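Local coordinates for protein malonate decarboxylase subunit alpha (Acinetobacter baumannii ATCC 17978, PDB 6MPR) that probably transfers the acyl carrier protein from its acetyl thioester to malonate, as the alpha subunit of the malonate decarboxylase complex, at residues 247-252 with 431-436; 261-266 with 361-366; 482-487 with 495-500; 233-238 with 268-273. All blocks are in the same frame, centred on the assembly; numbering follows the deposited sequence. Where two conformers were deposited one is given.

Contact 1. Residues 247-252 with 431-436; sequences VLMAMM and VQMVET
Met249, on helix 244-261, faces Met433 of strand 429-433, and their CA atoms, 7.8 Å apart, are the nearest of the two backbones. No hydrogen bond joins the segments. The contact is made by two methionine side chains that reach past each other in opposite directions. Met433 is fully extended, with CG anti to the backbone N (chi1 173°). This carries its CE against the helix, 3.4 Å from Met249 C and 3.5 Å from Met249 CB, which is close for two carbons. The same methyl is 3.6 Å from Ala250 N. The helix packs here on one face of the mixed sheet of the C-terminal half, an alpha/beta layer with parallel strands at its centre. Met249 returns the contact. Its chain bends at the last torsion (chi3 71°), which turns CE back to 3.7 Å from Met433 CG. CE also lies 3.6 Å from Val434 O. The sulfur meets the aliphatic part of Glu435, with SD 3.7 Å from CG, and the two side chains cross at about a right angle. Leu476 of the neighbouring strand 474-477 also packs against Met433. Ala250 turns to helix 272-287, where it touches Ala276 and Ile280.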
loop_
_atom_site.group_PDB
_atom_site.type_symbol
_atom_site.label_atom_id
_atom_site.label_comp_id
_atom_site.label_asym_id
_atom_site.label_seq_id
_atom_site.Cartn_x
_atom_site.Cartn_y
_atom_site.Cartn_z
ATOM N N VAL A 247 20.777 -21.764 13.787
ATOM C CA VAL A 247 21.389 -20.859 14.760
ATOM C C VAL A 247 22.578 -20.122 14.149
ATOM O O VAL A 247 22.741 -18.914 14.342
ATOM C CB VAL A 247 21.800 -21.648 16.014
ATOM C CG1 VAL A 247 22.573 -20.759 16.988
ATOM C CG2 VAL A 247 20.580 -22.276 16.672
ATOM N N LEU A 248 23.427 -20.841 13.411
ATOM C CA LEU A 248 24.578 -20.216 12.757
ATOM C C LEU A 248 24.133 -19.109 11.806
ATOM O O LEU A 248 24.669 -17.995 11.830
ATOM C CB LEU A 248 25.394 -21.278 12.011
ATOM C CG LEU A 248 26.653 -20.850 11.247
ATOM C CD1 LEU A 248 27.708 -20.277 12.172
ATOM C CD2 LEU A 248 27.224 -22.050 10.444
ATOM N N MET A 249 23.146 -19.399 10.966
ATOM C CA MET A 249 22.657 -18.394 10.029
ATOM C C MET A 249 22.012 -17.225 10.766
ATOM O O MET A 249 22.165 -16.068 10.356
ATOM C CB MET A 249 21.682 -19.049 9.047
ATOM C CG MET A 249 22.385 -20.012 8.084
ATOM S SD MET A 249 21.218 -21.023 7.171
ATOM C CE MET A 249 20.500 -19.807 6.084
ATOM N N ALA A 250 21.304 -17.511 11.866
ATOM C CA ALA A 250 20.704 -16.450 12.674
ATOM C C ALA A 250 21.771 -15.556 13.307
ATOM O O ALA A 250 21.606 -14.331 13.368
ATOM C CB ALA A 250 19.808 -17.069 13.746
ATOM N N MET A 251 22.876 -16.144 13.775
ATOM C CA MET A 251 23.972 -15.334 14.303
ATOM C C MET A 251 24.532 -14.396 13.238
ATOM O O MET A 251 24.796 -13.218 13.510
ATOM C CB MET A 251 25.091 -16.227 14.846
ATOM C CG MET A 251 24.769 -16.922 16.165
ATOM S SD MET A 251 25.909 -18.284 16.487
ATOM C CE MET A 251 27.185 -17.486 17.467
ATOM N N MET A 252 24.749 -14.911 12.027
ATOM C CA MET A 252 25.268 -14.074 10.947
ATOM C C MET A 252 24.276 -12.985 10.539
ATOM O O MET A 252 24.688 -11.863 10.220
ATOM C CB MET A 252 25.645 -14.955 9.758
ATOM C CG MET A 252 26.835 -15.863 10.072
ATOM S SD MET A 252 27.552 -16.601 8.587
ATOM C CE MET A 252 26.324 -17.843 8.190
ATOM N N VAL A 431 16.517 -9.486 2.304
ATOM C CA VAL A 431 17.464 -10.559 2.588
ATOM C C VAL A 431 16.843 -11.888 2.182
ATOM O O VAL A 431 15.750 -12.237 2.646
ATOM C CB VAL A 431 17.851 -10.589 4.076
ATOM C CG1 VAL A 431 18.948 -11.647 4.320
ATOM C CG2 VAL A 431 18.265 -9.200 4.550
ATOM N N GLN A 432 17.553 -12.641 1.355
ATOM C CA GLN A 432 17.228 -14.047 1.115
ATOM C C GLN A 432 18.119 -14.904 2.008
ATOM O O GLN A 432 19.336 -14.980 1.792
ATOM C CB GLN A 432 17.416 -14.428 -0.351
ATOM C CG GLN A 432 16.235 -14.096 -1.220
ATOM C CD GLN A 432 15.064 -15.050 -1.014
ATOM O OE1 GLN A 432 14.007 -14.882 -1.611
ATOM N NE2 GLN A 432 15.247 -16.050 -0.162
ATOM N N MET A 433 17.510 -15.556 3.000
ATOM C CA MET A 433 18.215 -16.351 4.006
ATOM C C MET A 433 17.825 -17.803 3.765
ATOM O O MET A 433 16.717 -18.223 4.111
ATOM C CB MET A 433 17.847 -15.893 5.418
ATOM C CG MET A 433 18.399 -16.752 6.527
ATOM S SD MET A 433 17.836 -16.069 8.111
ATOM C CE MET A 433 18.957 -16.865 9.215
ATOM N N VAL A 434 18.740 -18.570 3.171
ATOM C CA VAL A 434 18.409 -19.856 2.579
ATOM C C VAL A 434 19.608 -20.795 2.744
ATOM O O VAL A 434 20.756 -20.372 2.571
ATOM C CB VAL A 434 18.000 -19.579 1.107
ATOM C CG1 VAL A 434 19.074 -19.950 0.123
ATOM C CG2 VAL A 434 16.600 -20.149 0.788
ATOM N N GLU A 435 19.351 -22.057 3.092
ATOM C CA GLU A 435 20.430 -23.033 3.070
ATOM C C GLU A 435 20.710 -23.448 1.625
ATOM O O GLU A 435 19.867 -23.303 0.734
ATOM C CB GLU A 435 20.104 -24.267 3.923
ATOM C CG GLU A 435 19.809 -23.966 5.389
ATOM C CD GLU A 435 19.188 -25.142 6.124
ATOM O OE1 GLU A 435 19.820 -26.221 6.177
ATOM O OE2 GLU A 435 18.057 -24.983 6.635
ATOM N N THR A 436 21.925 -23.940 1.390
ATOM C CA THR A 436 22.319 -24.214 0.010
ATOM C C THR A 436 21.568 -25.404 -0.576
ATOM O O THR A 436 21.377 -25.472 -1.796
ATOM C CB THR A 436 23.836 -24.410 -0.082
ATOM O OG1 THR A 436 24.262 -25.486 0.771
ATOM C CG2 THR A 436 24.526 -23.112 0.326
#

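Contact 2. Residues 261-266 with 361-366; sequences HNVQSL and VDLFIG
Asp362, Leu266 and Leu363 have the most surface buried where 261-266 runs beside 361-366. Asp362 is the polar centre. Its OD2 takes the backbone N-H of Gln264 at 2.9 Å, in a nearly straight bond (164°) on the anti side of the carboxylate. A water lies 2.8 Å from Asp362 OD2 and 2.7 Å from Asn262 O, and so bridges the two segments. The other oxygen, OD1, is bonded to Thr405, which gives the carboxylate a second hold. The N-H of Asp362 meets Ser265 OG at 2.9 Å. Ser265 OG sits between its own backbone N and carbonyl carbon (chi1 54°), and this turns it to the 361-366 segment. The same N-H makes a weak bond to Ser265 O.

Leu266 and Leu363 lie side by side and point the same way, with Leu266 CB 3.9 Å from Leu363 CD2. The backbones also come close here, and Leu266 CA makes a C-H...O contact of 3.2 Å with Leu363 O. Val263 crosses Leu363 at about a right angle and sets its CG1 3.9 Å from Leu363 CB. Tyr258 of helix 244-261 covers both leucines. Val152 of the second subunit packs on Ser265 and Val361. Asn262, the first residue to leave the helical conformation, forms a Schellman motif with positive phi, and the chain then enters strand 265-268, a parallel neighbour of strand 363-366 at the centre of an alpha/beta sheet.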
loop_
_atom_site.group_PDB
_atom_site.type_symbol
_atom_site.label_atom_id
_atom_site.label_comp_id
_atom_site.label_asym_id
_atom_site.label_seq_id
_atom_site.Cartn_x
_atom_site.Cartn_y
_atom_site.Cartn_z
ATOM N N HIS A 261 23.903 -2.663 9.773
ATOM C CA HIS A 261 23.145 -1.587 9.153
ATOM C C HIS A 261 22.190 -0.890 10.106
ATOM O O HIS A 261 21.414 -0.036 9.661
ATOM C CB HIS A 261 22.363 -2.128 7.955
ATOM C CG HIS A 261 23.223 -2.821 6.950
ATOM N ND1 HIS A 261 24.126 -2.146 6.163
ATOM C CD2 HIS A 261 23.326 -4.127 6.611
ATOM C CE1 HIS A 261 24.752 -3.007 5.376
ATOM N NE2 HIS A 261 24.281 -4.214 5.625
ATOM N N ASN A 262 22.209 -1.238 11.392
ATOM C CA ASN A 262 21.391 -0.574 12.416
ATOM C C ASN A 262 19.894 -0.713 12.115
ATOM O O ASN A 262 19.143 0.263 12.116
ATOM C CB ASN A 262 21.799 0.893 12.550
ATOM C CG ASN A 262 21.312 1.526 13.847
ATOM O OD1 ASN A 262 21.284 0.879 14.900
ATOM N ND2 ASN A 262 20.917 2.798 13.772
ATOM N N VAL A 263 19.467 -1.948 11.866
ATOM C CA VAL A 263 18.075 -2.239 11.513
ATOM C C VAL A 263 17.200 -2.065 12.748
ATOM O O VAL A 263 17.367 -2.776 13.742
ATOM C CB VAL A 263 17.950 -3.656 10.939
ATOM C CG1 VAL A 263 16.484 -4.025 10.676
ATOM C CG2 VAL A 263 18.804 -3.790 9.670
ATOM N N GLN A 264 16.270 -1.110 12.687
ATOM C CA GLN A 264 15.331 -0.824 13.767
ATOM C C GLN A 264 13.984 -1.497 13.591
ATOM O O GLN A 264 13.292 -1.747 14.590
ATOM C CB GLN A 264 15.061 0.684 13.876
ATOM C CG GLN A 264 16.279 1.558 13.990
ATOM C CD GLN A 264 17.083 1.210 15.209
ATOM O OE1 GLN A 264 16.593 1.314 16.335
ATOM N NE2 GLN A 264 18.325 0.768 14.997
ATOM N N SER A 265 13.571 -1.742 12.347
ATOM C CA SER A 265 12.225 -2.223 12.049
ATOM C C SER A 265 12.309 -3.279 10.960
ATOM O O SER A 265 13.152 -3.188 10.063
ATOM C CB SER A 265 11.315 -1.072 11.602
ATOM O OG SER A 265 11.883 -0.363 10.516
ATOM N N LEU A 266 11.435 -4.284 11.033
ATOM C CA LEU A 266 11.609 -5.406 10.117
ATOM C C LEU A 266 10.386 -6.310 10.125
ATOM O O LEU A 266 9.541 -6.256 11.027
ATOM C CB LEU A 266 12.859 -6.225 10.480
ATOM C CG LEU A 266 12.820 -7.111 11.735
ATOM C CD1 LEU A 266 14.100 -7.912 11.799
ATOM C CD2 LEU A 266 12.638 -6.313 13.051
ATOM N N VAL A 361 9.213 -0.203 7.128
ATOM C CA VAL A 361 10.218 -0.973 7.854
ATOM C C VAL A 361 11.532 -1.013 7.073
ATOM O O VAL A 361 11.574 -0.885 5.842
ATOM C CB VAL A 361 9.765 -2.405 8.215
ATOM C CG1 VAL A 361 8.448 -2.381 9.004
ATOM C CG2 VAL A 361 9.685 -3.291 6.992
ATOM N N ASP A 362 12.621 -1.214 7.824
ATOM C CA ASP A 362 13.965 -1.216 7.248
ATOM C C ASP A 362 14.247 -2.461 6.420
ATOM O O ASP A 362 15.082 -2.419 5.510
ATOM C CB ASP A 362 15.030 -1.169 8.353
ATOM C CG ASP A 362 15.137 0.166 9.035
ATOM O OD1 ASP A 362 14.716 1.198 8.465
ATOM O OD2 ASP A 362 15.706 0.181 10.152
ATOM N N LEU A 363 13.620 -3.587 6.752
ATOM C CA LEU A 363 14.164 -4.855 6.292
ATOM C C LEU A 363 13.067 -5.907 6.165
ATOM O O LEU A 363 12.135 -5.958 6.980
ATOM C CB LEU A 363 15.266 -5.347 7.247
ATOM C CG LEU A 363 15.923 -6.720 6.975
ATOM C CD1 LEU A 363 17.408 -6.647 7.302
ATOM C CD2 LEU A 363 15.251 -7.819 7.785
ATOM N N PHE A 364 13.190 -6.731 5.126
ATOM C CA PHE A 364 12.526 -8.016 5.028
ATOM C C PHE A 364 13.583 -9.110 4.950
ATOM O O PHE A 364 14.636 -8.931 4.328
ATOM C CB PHE A 364 11.608 -8.092 3.780
ATOM C CG PHE A 364 11.140 -9.482 3.462
ATOM C CD1 PHE A 364 10.207 -10.113 4.265
ATOM C CD2 PHE A 364 11.630 -10.157 2.355
ATOM C CE1 PHE A 364 9.766 -11.382 3.980
ATOM C CE2 PHE A 364 11.212 -11.438 2.072
ATOM C CZ PHE A 364 10.268 -12.050 2.875
ATOM N N ILE A 365 13.313 -10.241 5.594
ATOM C CA ILE A 365 14.177 -11.416 5.505
ATOM C C ILE A 365 13.288 -12.649 5.424
ATOM O O ILE A 365 12.346 -12.795 6.204
ATOM C CB ILE A 365 15.163 -11.487 6.700
ATOM C CG1 ILE A 365 16.062 -12.730 6.625
ATOM C CG2 ILE A 365 14.405 -11.432 8.029
ATOM C CD1 ILE A 365 17.345 -12.567 7.452
ATOM N N GLY A 366 13.559 -13.520 4.464
ATOM C CA GLY A 366 12.801 -14.744 4.336
ATOM C C GLY A 366 13.554 -15.721 3.464
ATOM O O GLY A 366 14.703 -15.487 3.085
HETATM O O HOH W 1 17.756 2.068 10.688
#

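Contact 3. Residues 482-487 with 495-500; sequences AYLYKA and AMIAAV
Met496 of helix 490-499 packs on the chain that leads into its own helix, a strand-turn-helix unit in which 482-487 leaves strand 480-482 through an inverse gamma turn centred on Tyr483 and a short 3-10 segment. Met496 CB lies 3.9 Å from Ala482 CB, and on the same carbon Leu484 CD2 comes to 4.1 Å. Beyond CG the chain runs on to the sulfur, and SD rests 3.8 Å from Ala487 CB, just after the 3-10 segment. The last torsion (chi3 63°) then bends the chain, and CE reaches the gamma turn, 3.2 Å from Tyr483 O. That oxygen accepts the Lys486 N-H, so the methyl packs beside a bonded carbonyl. Leu518 and Val524 cover Met496 from other parts of the fold.

Leu484 passes Met496 in the opposite direction and meets Ile497 at about a right angle. Leu475 of strand 474-477 touches both Leu484 and Ile497. The CB of Tyr483 points away from the helix, and its OH is bonded to Gly256 O. Ala482 CB closes on the helix backbone as well, 3.5 Å from Met496 O.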
loop_
_atom_site.group_PDB
_atom_site.type_symbol
_atom_site.label_atom_id
_atom_site.label_comp_id
_atom_site.label_asym_id
_atom_site.label_seq_id
_atom_site.Cartn_x
_atom_site.Cartn_y
_atom_site.Cartn_z
ATOM N N ALA A 482 26.578 -12.715 1.178
ATOM C CA ALA A 482 27.005 -11.927 0.030
ATOM C C ALA A 482 26.284 -10.587 0.106
ATOM O O ALA A 482 25.045 -10.546 0.124
ATOM C CB ALA A 482 26.700 -12.652 -1.287
ATOM N N TYR A 483 27.050 -9.494 0.188
ATOM C CA TYR A 483 26.458 -8.153 0.263
ATOM C C TYR A 483 26.178 -7.643 -1.151
ATOM O O TYR A 483 26.843 -6.745 -1.669
ATOM C CB TYR A 483 27.363 -7.195 1.033
ATOM C CG TYR A 483 27.500 -7.515 2.503
ATOM C CD1 TYR A 483 26.446 -7.292 3.389
ATOM C CD2 TYR A 483 28.689 -8.026 3.016
ATOM C CE1 TYR A 483 26.567 -7.581 4.738
ATOM C CE2 TYR A 483 28.823 -8.313 4.368
ATOM C CZ TYR A 483 27.754 -8.097 5.220
ATOM O OH TYR A 483 27.891 -8.385 6.559
ATOM N N LEU A 484 25.125 -8.218 -1.748
ATOM C CA LEU A 484 24.817 -7.979 -3.157
ATOM C C LEU A 484 24.531 -6.509 -3.451
ATOM O O LEU A 484 24.760 -6.054 -4.577
ATOM C CB LEU A 484 23.626 -8.842 -3.586
ATOM C CG LEU A 484 23.748 -10.369 -3.526
ATOM C CD1 LEU A 484 22.445 -11.011 -4.031
ATOM C CD2 LEU A 484 24.970 -10.893 -4.307
ATOM N N TYR A 485 24.036 -5.747 -2.465
ATOM C CA TYR A 485 23.763 -4.334 -2.712
ATOM C C TYR A 485 25.011 -3.576 -3.131
ATOM O O TYR A 485 24.897 -2.493 -3.717
ATOM C CB TYR A 485 23.146 -3.664 -1.479
ATOM C CG TYR A 485 24.096 -3.325 -0.349
ATOM C CD1 TYR A 485 24.365 -4.245 0.674
ATOM C CD2 TYR A 485 24.683 -2.070 -0.263
ATOM C CE1 TYR A 485 25.217 -3.936 1.701
ATOM C CE2 TYR A 485 25.539 -1.749 0.777
ATOM C CZ TYR A 485 25.797 -2.684 1.754
ATOM O OH TYR A 485 26.643 -2.376 2.779
ATOM N N LYS A 486 26.193 -4.115 -2.835
ATOM C CA LYS A 486 27.453 -3.463 -3.150
ATOM C C LYS A 486 28.103 -3.999 -4.415
ATOM O O LYS A 486 29.136 -3.467 -4.822
ATOM C CB LYS A 486 28.434 -3.605 -1.981
ATOM C CG LYS A 486 28.398 -2.460 -0.996
ATOM C CD LYS A 486 29.369 -2.695 0.145
ATOM C CE LYS A 486 29.131 -4.043 0.807
ATOM N NZ LYS A 486 30.002 -4.232 1.998
ATOM N N ALA A 487 27.539 -5.038 -5.037
ATOM C CA ALA A 487 28.127 -5.569 -6.262
ATOM C C ALA A 487 28.248 -4.464 -7.309
ATOM O O ALA A 487 27.304 -3.702 -7.537
ATOM C CB ALA A 487 27.286 -6.725 -6.799
ATOM N N ALA A 495 29.582 -13.715 -8.932
ATOM C CA ALA A 495 30.691 -14.314 -8.191
ATOM C C ALA A 495 30.447 -14.294 -6.683
ATOM O O ALA A 495 30.951 -15.166 -5.961
ATOM C CB ALA A 495 32.000 -13.594 -8.531
ATOM N N MET A 496 29.697 -13.313 -6.185
ATOM C CA MET A 496 29.401 -13.265 -4.752
ATOM C C MET A 496 28.344 -14.294 -4.372
ATOM O O MET A 496 28.436 -14.926 -3.314
ATOM C CB MET A 496 28.954 -11.861 -4.359
ATOM C CG MET A 496 30.052 -10.826 -4.581
ATOM S SD MET A 496 29.407 -9.160 -4.738
ATOM C CE MET A 496 28.672 -8.931 -3.111
ATOM N N ILE A 497 27.338 -14.481 -5.224
ATOM C CA ILE A 497 26.406 -15.580 -5.014
ATOM C C ILE A 497 27.161 -16.901 -4.984
ATOM O O ILE A 497 27.008 -17.707 -4.061
ATOM C CB ILE A 497 25.313 -15.565 -6.098
ATOM C CG1 ILE A 497 24.468 -14.287 -5.974
ATOM C CG2 ILE A 497 24.465 -16.819 -6.006
ATOM C CD1 ILE A 497 23.460 -14.099 -7.103
ATOM N N ALA A 498 28.038 -17.120 -5.973
ATOM C CA ALA A 498 28.764 -18.382 -6.048
ATOM C C ALA A 498 29.592 -18.643 -4.793
ATOM O O ALA A 498 29.737 -19.801 -4.381
ATOM C CB ALA A 498 29.661 -18.396 -7.292
ATOM N N ALA A 499 30.113 -17.582 -4.155
ATOM C CA ALA A 499 30.974 -17.746 -2.983
ATOM C C ALA A 499 30.235 -18.318 -1.771
ATOM O O ALA A 499 30.867 -18.926 -0.896
ATOM C CB ALA A 499 31.600 -16.403 -2.607
ATOM N N VAL A 500 28.927 -18.117 -1.673
ATOM C CA VAL A 500 28.160 -18.609 -0.534
ATOM C C VAL A 500 27.190 -19.716 -0.946
ATOM O O VAL A 500 26.293 -20.056 -0.194
ATOM C CB VAL A 500 27.424 -17.466 0.193
ATOM C CG1 VAL A 500 28.412 -16.397 0.636
ATOM C CG2 VAL A 500 26.335 -16.855 -0.694
#

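Contact 4. Residues 233-238 with 268-273; sequences PLFTRD and HGIGFN
Arg237 lies between Ile270 and Phe272, and these three side chains carry most of the contact. One face of the guanidinium is covered by Ile270, whose CG1 sits over its centre, 3.6 Å from Arg237 CZ. Further back along the arginine, Ile270 CD1 packs on Arg237 CG at 3.7 Å. The arginine chain bends at chi2 (-66°) and brings CD over one face of the Phe272 ring, a CH-pi contact of 4.1 Å from Arg237 CD to the ring centroid. CD stands nearer the rim than the middle of that ring. The planes of the guanidinium and the phenyl ring are 63° apart. Asp238 O meets the same ring at its edge, 3.6 Å from Phe272 CE1.

Two polar bonds fix the turn of the guanidinium. NH1 donates to Thr236 O at 2.9 Å, within the guanidinium plane but well above the plane of the carbonyl. NH2 donates to a water, which in turn donates to Ile270 O at 2.9 Å, so this bridge joins the segments where no direct hydrogen bond does. Phe235 CD2 adds an apolar contact to Ile270 CG2.

Further out, Glu324 holds the 233-238 loop through Phe235 N and Thr236 OG1. Asp238 OD1 is bonded to Lys240 N, just after the segment. Gly271 is the N-cap residue of helix 272-287. The contact lies at the surface, where the loop between strand 221-224 and helix 244-261 passes the link from strand 265-268 to helix 272-287.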
loop_
_atom_site.group_PDB
_atom_site.type_symbol
_atom_site.label_atom_id
_atom_site.label_comp_id
_atom_site.label_asym_id
_atom_site.label_seq_id
_atom_site.Cartn_x
_atom_site.Cartn_y
_atom_site.Cartn_z
ATOM N N PRO A 233 -2.753 -23.043 12.935
ATOM C CA PRO A 233 -1.596 -22.285 13.422
ATOM C C PRO A 233 -0.490 -22.250 12.387
ATOM O O PRO A 233 0.364 -23.143 12.352
ATOM C CB PRO A 233 -1.165 -23.061 14.679
ATOM C CG PRO A 233 -1.597 -24.463 14.409
ATOM C CD PRO A 233 -2.869 -24.359 13.591
ATOM N N LEU A 234 -0.478 -21.221 11.553
ATOM C CA LEU A 234 0.484 -21.126 10.467
ATOM C C LEU A 234 1.704 -20.280 10.811
ATOM O O LEU A 234 2.630 -20.203 9.993
ATOM C CB LEU A 234 -0.201 -20.552 9.224
ATOM C CG LEU A 234 -1.398 -21.361 8.709
ATOM C CD1 LEU A 234 -2.080 -20.615 7.572
ATOM C CD2 LEU A 234 -0.965 -22.761 8.263
ATOM N N PHE A 235 1.743 -19.655 11.995
ATOM C CA PHE A 235 2.813 -18.725 12.345
ATOM C C PHE A 235 3.539 -19.166 13.606
ATOM O O PHE A 235 4.110 -18.350 14.337
ATOM C CB PHE A 235 2.263 -17.300 12.448
ATOM C CG PHE A 235 1.887 -16.748 11.104
ATOM C CD1 PHE A 235 0.644 -17.013 10.559
ATOM C CD2 PHE A 235 2.821 -16.072 10.336
ATOM C CE1 PHE A 235 0.320 -16.547 9.302
ATOM C CE2 PHE A 235 2.507 -15.619 9.071
ATOM C CZ PHE A 235 1.250 -15.859 8.555
ATOM N N THR A 236 3.549 -20.477 13.834
ATOM C CA THR A 236 4.219 -21.095 14.964
ATOM C C THR A 236 5.266 -22.062 14.437
ATOM O O THR A 236 4.962 -22.920 13.598
ATOM C CB THR A 236 3.211 -21.823 15.866
ATOM O OG1 THR A 236 2.199 -20.896 16.280
ATOM C CG2 THR A 236 3.899 -22.416 17.091
ATOM N N ARG A 237 6.506 -21.895 14.884
ATOM C CA ARG A 237 7.556 -22.866 14.616
ATOM C C ARG A 237 7.988 -23.479 15.937
ATOM O O ARG A 237 8.297 -22.755 16.889
ATOM C CB ARG A 237 8.742 -22.222 13.895
ATOM C CG ARG A 237 8.433 -21.844 12.441
ATOM C CD ARG A 237 8.171 -23.092 11.591
ATOM N NE ARG A 237 7.782 -22.759 10.219
ATOM C CZ ARG A 237 6.533 -22.500 9.848
ATOM N NH1 ARG A 237 5.562 -22.537 10.752
ATOM N NH2 ARG A 237 6.252 -22.211 8.579
ATOM N N ASP A 238 7.974 -24.801 16.003
ATOM C CA ASP A 238 8.372 -25.512 17.219
ATOM C C ASP A 238 9.871 -25.369 17.442
ATOM O O ASP A 238 10.657 -25.905 16.648
ATOM C CB ASP A 238 8.006 -26.989 17.099
ATOM C CG ASP A 238 8.164 -27.749 18.411
ATOM O OD1 ASP A 238 9.023 -27.386 19.243
ATOM O OD2 ASP A 238 7.423 -28.724 18.609
ATOM N N HIS A 268 9.897 -10.633 9.472
ATOM C CA HIS A 268 10.467 -11.962 9.280
ATOM C C HIS A 268 9.475 -12.816 8.509
ATOM O O HIS A 268 8.329 -12.965 8.948
ATOM C CB HIS A 268 10.730 -12.680 10.605
ATOM C CG HIS A 268 11.962 -12.240 11.323
ATOM N ND1 HIS A 268 12.326 -12.782 12.536
ATOM C CD2 HIS A 268 12.928 -11.352 10.996
ATOM C CE1 HIS A 268 13.463 -12.231 12.933
ATOM N NE2 HIS A 268 13.856 -11.372 12.008
ATOM N N GLY A 269 9.922 -13.414 7.405
ATOM C CA GLY A 269 9.184 -14.534 6.835
ATOM C C GLY A 269 9.312 -15.748 7.742
ATOM O O GLY A 269 10.409 -16.085 8.196
ATOM N N ILE A 270 8.186 -16.400 8.032
ATOM C CA ILE A 270 8.173 -17.441 9.057
ATOM C C ILE A 270 8.980 -18.655 8.592
ATOM O O ILE A 270 8.841 -19.121 7.452
ATOM C CB ILE A 270 6.725 -17.817 9.418
ATOM C CG1 ILE A 270 6.698 -18.955 10.440
ATOM C CG2 ILE A 270 5.932 -18.218 8.191
ATOM C CD1 ILE A 270 6.912 -18.501 11.839
ATOM N N GLY A 271 9.836 -19.162 9.473
ATOM C CA GLY A 271 10.600 -20.375 9.204
ATOM C C GLY A 271 11.553 -20.620 10.356
ATOM O O GLY A 271 11.682 -19.802 11.271
ATOM N N PHE A 272 12.226 -21.773 10.308
ATOM C CA PHE A 272 13.158 -22.084 11.387
ATOM C C PHE A 272 14.351 -21.141 11.365
ATOM O O PHE A 272 14.919 -20.843 12.419
ATOM C CB PHE A 272 13.628 -23.539 11.301
ATOM C CG PHE A 272 12.540 -24.549 11.584
ATOM C CD1 PHE A 272 11.889 -24.561 12.813
ATOM C CD2 PHE A 272 12.175 -25.484 10.630
ATOM C CE1 PHE A 272 10.902 -25.484 13.087
ATOM C CE2 PHE A 272 11.183 -26.414 10.894
ATOM C CZ PHE A 272 10.538 -26.404 12.121
ATOM N N ASN A 273 14.737 -20.664 10.177
ATOM C CA ASN A 273 15.833 -19.705 10.078
ATOM C C ASN A 273 15.511 -18.425 10.843
ATOM O O ASN A 273 16.339 -17.919 11.608
ATOM C CB ASN A 273 16.129 -19.404 8.608
ATOM C CG ASN A 273 14.890 -18.989 7.830
ATOM O OD1 ASN A 273 13.770 -19.426 8.121
ATOM N ND2 ASN A 273 15.086 -18.139 6.829
HETATM O O HOH W 2 8.463 -21.876 6.768
#

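Overall arrangement
From the N terminus, 233-238 comes first. It pairs with 268-273 in contact 4 and closes a short loop that holds the whole of helix 244-261. Contact 1 opens on that helix and closes at 431-436. Contact 2 opens directly after the helix and closes at 361-366, so it lies wholly within the span of contact 1. Contact 4 crosses both. Contact 3 follows separately as a local closure near the sheet's far edge. Strands 265-268, 363-366 and 429-433 are neighbours, which brings contacts 1, 2 and 4 together. Met433 N and Gly366 O probably bond, as do Gly269 N and Ile365 O. His261 touches Tyr485, linking contacts 2 and 3.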